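Local coordinates for protein homocysteine S-methyltransferase (Escherichia coli, PDB 5DMM) that transfers a methyl group from S-methylmethionine, or less efficiently S-adenosylmethionine, to homocysteine to form methionine, using zinc as cofactor, at residues A191-T196 with A214-Y219; S200-L203 with T207-R210. One frame throughout, in Å; residues are numbered along the deposited sequence.

Contact 1: A191-T196 with A214-Y219; sequences AWFSFT and ALLAGY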
# COMPACT_ATOMS: atom_id res chain seq x y z
N ALA A 191 0.57 -9.20 5.80
CA ALA A 191 0.29 -7.79 5.50
C ALA A 191 1.31 -6.84 6.11
O ALA A 191 1.94 -7.17 7.13
CB ALA A 191 -1.10 -7.41 5.98
N TRP A 192 1.47 -5.66 5.51
CA TRP A 192 2.04 -4.54 6.23
C TRP A 192 0.90 -3.59 6.56
O TRP A 192 -0.13 -3.59 5.88
CB TRP A 192 3.18 -3.83 5.47
CG TRP A 192 2.87 -2.91 4.28
CD1 TRP A 192 2.22 -1.70 4.32
CD2 TRP A 192 3.28 -3.09 2.92
NE1 TRP A 192 2.18 -1.14 3.05
CE2 TRP A 192 2.83 -1.97 2.18
CE3 TRP A 192 3.98 -4.10 2.25
CZ2 TRP A 192 3.06 -1.84 0.81
CZ3 TRP A 192 4.22 -3.96 0.89
CH2 TRP A 192 3.76 -2.84 0.18
N PHE A 193 1.06 -2.86 7.64
CA PHE A 193 0.13 -1.81 8.05
C PHE A 193 0.88 -0.49 8.04
O PHE A 193 1.88 -0.33 8.76
CB PHE A 193 -0.43 -2.08 9.46
CG PHE A 193 -1.60 -3.06 9.49
CD1 PHE A 193 -1.51 -4.30 8.87
CD2 PHE A 193 -2.76 -2.74 10.18
CE1 PHE A 193 -2.59 -5.20 8.91
CE2 PHE A 193 -3.84 -3.64 10.23
CZ PHE A 193 -3.75 -4.87 9.59
N SER A 194 0.41 0.44 7.22
CA SER A 194 1.03 1.74 7.12
C SER A 194 0.01 2.83 7.45
O SER A 194 -1.15 2.74 7.04
CB SER A 194 1.62 1.94 5.73
OG SER A 194 2.19 3.23 5.61
N PHE A 195 0.46 3.85 8.19
CA PHE A 195 -0.40 4.82 8.86
C PHE A 195 -0.23 6.25 8.38
O PHE A 195 0.86 6.63 7.92
CB PHE A 195 -0.12 4.80 10.38
CG PHE A 195 0.04 3.42 10.94
CD1 PHE A 195 -1.01 2.52 10.91
CD2 PHE A 195 1.25 3.02 11.49
CE1 PHE A 195 -0.87 1.25 11.41
CE2 PHE A 195 1.40 1.74 12.00
CZ PHE A 195 0.34 0.86 11.96
N THR A 196 -1.29 7.05 8.51
CA THR A 196 -1.15 8.51 8.45
C THR A 196 -1.11 9.06 9.87
O THR A 196 -1.66 8.45 10.80
CB THR A 196 -2.27 9.20 7.65
OG1 THR A 196 -3.54 8.97 8.28
CG2 THR A 196 -2.29 8.70 6.22
N ALA A 214 1.87 -1.82 19.91
CA ALA A 214 1.60 -2.84 20.92
C ALA A 214 0.46 -3.75 20.48
O ALA A 214 0.53 -4.97 20.62
CB ALA A 214 1.28 -2.19 22.26
N LEU A 215 -0.59 -3.15 19.92
CA LEU A 215 -1.71 -3.93 19.43
C LEU A 215 -1.27 -4.90 18.32
O LEU A 215 -1.49 -6.10 18.41
CB LEU A 215 -2.82 -3.03 18.90
CG LEU A 215 -3.90 -3.82 18.16
CD1 LEU A 215 -4.97 -4.27 19.12
CD2 LEU A 215 -4.47 -3.03 16.98
N LEU A 216 -0.62 -4.35 17.30
CA LEU A 216 -0.23 -5.14 16.13
C LEU A 216 0.86 -6.16 16.41
O LEU A 216 1.00 -7.13 15.66
CB LEU A 216 0.21 -4.21 15.00
CG LEU A 216 -0.94 -3.34 14.48
CD1 LEU A 216 -0.44 -2.34 13.45
CD2 LEU A 216 -2.05 -4.22 13.89
N ALA A 217 1.64 -5.97 17.48
CA ALA A 217 2.68 -6.93 17.83
C ALA A 217 2.11 -8.31 18.15
O ALA A 217 2.80 -9.32 18.01
CB ALA A 217 3.50 -6.42 18.99
N GLY A 218 0.86 -8.34 18.59
CA GLY A 218 0.18 -9.59 18.89
C GLY A 218 -0.39 -10.34 17.69
O GLY A 218 -1.02 -11.38 17.85
N TYR A 219 -0.19 -9.80 16.48
CA TYR A 219 -0.65 -10.43 15.25
C TYR A 219 0.52 -10.74 14.31
O TYR A 219 0.98 -9.86 13.60
CB TYR A 219 -1.65 -9.52 14.51
CG TYR A 219 -2.91 -9.20 15.30
CD1 TYR A 219 -4.06 -9.96 15.14
CD2 TYR A 219 -2.93 -8.14 16.19
CE1 TYR A 219 -5.21 -9.66 15.86
CE2 TYR A 219 -4.07 -7.84 16.91
CZ TYR A 219 -5.21 -8.61 16.74
OH TYR A 219 -6.34 -8.32 17.46
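Leu216, near the C-terminal end of helix 209-217, reaches across to Phe193 and Phe195 of strand 191-197, and its two methyl groups make the whole of this contact. Its CB points toward the strand but lies too far to touch. CG sits anti to the carbonyl carbon, beside the backbone N (chi1 -66°), and from there the branches part. Leu216 CD1 carries the closer approaches, lying at the edge of the Phe195 ring, in the ring plane, 3.6 Å from Phe195 CZ. Leu216 CD1 is also 4.0 Å from Phe193 CB. CD2 instead lies over one face of the Phe193 ring, with Leu216 CD2 to Phe193 CE2 at 4.1 Å.

Phe193 and Phe195 are alternate residues of the strand and therefore share its helix-facing side; the CA atoms of Phe193 and Leu216 are 8.7 Å apart. Strand 191-197 belongs to the eight parallel strands of the TIM barrel, so the contact is part of the layer between barrel wall and outer helices. Leu225 of strand 222-228 touches both Phe193 and Leu216, while helix 173-183 supplies Leu183 against Phe193 and Ile176 against Phe195. On the other side of the strand, Trp192 NE1 bonds to Tyr253 OH of the homocysteine pocket.

Only 117 Å² is buried between the two segments, and the fit of 191-196 against 214-219 rests on the shapes of three apolar side chains, with no hydrogen bond across it.

Contact 2: S200-L203 with T207-R210; sequences SEHL and TPLR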
# COMPACT_ATOMS: atom_id res chain seq x y z
N SER A 200 4.53 13.27 14.87
CA SER A 200 5.51 12.20 14.79
C SER A 200 5.29 11.05 15.79
O SER A 200 5.92 10.00 15.66
CB SER A 200 6.92 12.76 14.98
OG SER A 200 7.11 13.17 16.32
N GLU A 201 4.39 11.22 16.76
CA GLU A 201 4.12 10.13 17.71
C GLU A 201 2.64 9.75 17.82
O GLU A 201 2.26 9.02 18.73
CB GLU A 201 4.64 10.49 19.10
CG GLU A 201 6.08 10.95 19.16
CD GLU A 201 6.19 12.41 19.54
OE1 GLU A 201 5.57 12.81 20.56
OE2 GLU A 201 6.89 13.16 18.82
N HIS A 202 1.80 10.24 16.92
CA HIS A 202 0.37 9.95 17.04
C HIS A 202 -0.27 9.64 15.70
O HIS A 202 -0.00 10.30 14.71
CB HIS A 202 -0.38 11.12 17.70
CG HIS A 202 0.05 11.39 19.11
ND1 HIS A 202 1.08 12.26 19.43
CD2 HIS A 202 -0.40 10.90 20.29
CE1 HIS A 202 1.24 12.29 20.74
NE2 HIS A 202 0.35 11.48 21.29
N LEU A 203 -1.13 8.63 15.69
CA LEU A 203 -2.06 8.38 14.59
C LEU A 203 -2.86 9.63 14.27
O LEU A 203 -3.05 10.48 15.14
CB LEU A 203 -3.03 7.25 14.95
CG LEU A 203 -2.87 5.84 14.41
CD1 LEU A 203 -4.21 5.10 14.52
CD2 LEU A 203 -2.38 5.86 12.98
N THR A 207 -4.38 8.52 18.48
CA THR A 207 -3.81 7.38 19.21
C THR A 207 -2.29 7.43 19.26
O THR A 207 -1.63 7.58 18.24
CB THR A 207 -4.24 6.04 18.56
OG1 THR A 207 -5.66 6.01 18.40
CG2 THR A 207 -3.81 4.86 19.43
N PRO A 208 -1.71 7.29 20.46
CA PRO A 208 -0.25 7.17 20.55
C PRO A 208 0.26 5.97 19.73
O PRO A 208 -0.33 4.90 19.80
CB PRO A 208 -0.01 6.95 22.06
CG PRO A 208 -1.21 7.58 22.71
CD PRO A 208 -2.35 7.26 21.78
N LEU A 209 1.33 6.16 18.98
CA LEU A 209 1.85 5.06 18.16
C LEU A 209 2.29 3.86 18.99
O LEU A 209 2.24 2.73 18.50
CB LEU A 209 2.99 5.55 17.28
CG LEU A 209 2.55 6.37 16.06
CD1 LEU A 209 3.76 7.00 15.37
CD2 LEU A 209 1.78 5.47 15.10
N ARG A 210 2.71 4.08 20.24
CA ARG A 210 3.08 2.96 21.10
C ARG A 210 1.89 1.99 21.25
O ARG A 210 2.08 0.78 21.30
CB ARG A 210 3.58 3.45 22.48
CG ARG A 210 2.49 4.01 23.40
CD ARG A 210 3.06 4.49 24.74
NE ARG A 210 3.30 5.93 24.69
CZ ARG A 210 2.45 6.85 25.13
NH1 ARG A 210 2.74 8.14 25.02
NH2 ARG A 210 1.30 6.47 25.68
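Thr207 O accepts the shorter of two backbone hydrogen bonds, from Leu203 N at 2.8 Å; the donor lies in the carbonyl plane, with a C=O...N angle of 154°. The same oxygen receives a CA-H...O contact from His202 CA at 3.3 Å. The second bond runs from Leu209 N to Glu201 O, 3.0 Å long and nearly straight at the hydrogen (165°), though its donor stands 41° out of the carbonyl plane. Together they bracket a single beta bridge between His202 and Pro208, in the connection from strand 191-197 to helix 209-217 of the barrel. Pro208 is the N-cap of that helix, so Glu201 O takes up the first amide N-H beyond the cap.

Side chains fill in around this bridge. The His202 ring approaches Pro208 obliquely, with His202 CD2 3.7 Å from Pro208 CA, while its ND1 is hydrogen-bonded to Asp199. Leu203 and Thr207 lie side by side, Leu203 CB to Thr207 CB 4.0 Å; Phe173 touches both. Leu209 runs alongside the Ser200-Glu201 backbone, with Leu209 CD1 3.7 Å from Ser200 O, a buried carbonyl oxygen without a polar partner in the model.

In the fold
Contact 2 is nested in the chain between the two halves of contact 1: strand 191-197 leads into the 200-203 segment, and 207-210 opens the helix whose far end supplies Leu216. Helix 209-217 is therefore met by backbone bonds at its start and by apolar side chains near its C-terminal end, the two contacts lying about 12 Å apart, centre to centre. They meet directly through Leu203, with Leu203 CD2 3.6 Å from Phe195 CB, and Ile176 touches both of these residues. Neither contact lines the homocysteine pocket: the side chains of Phe195 and Leu203 are about 11 Å and 13 Å from the bound homocysteine, and that of Leu203 about 11 Å from the side chain of zinc-binding Cys229.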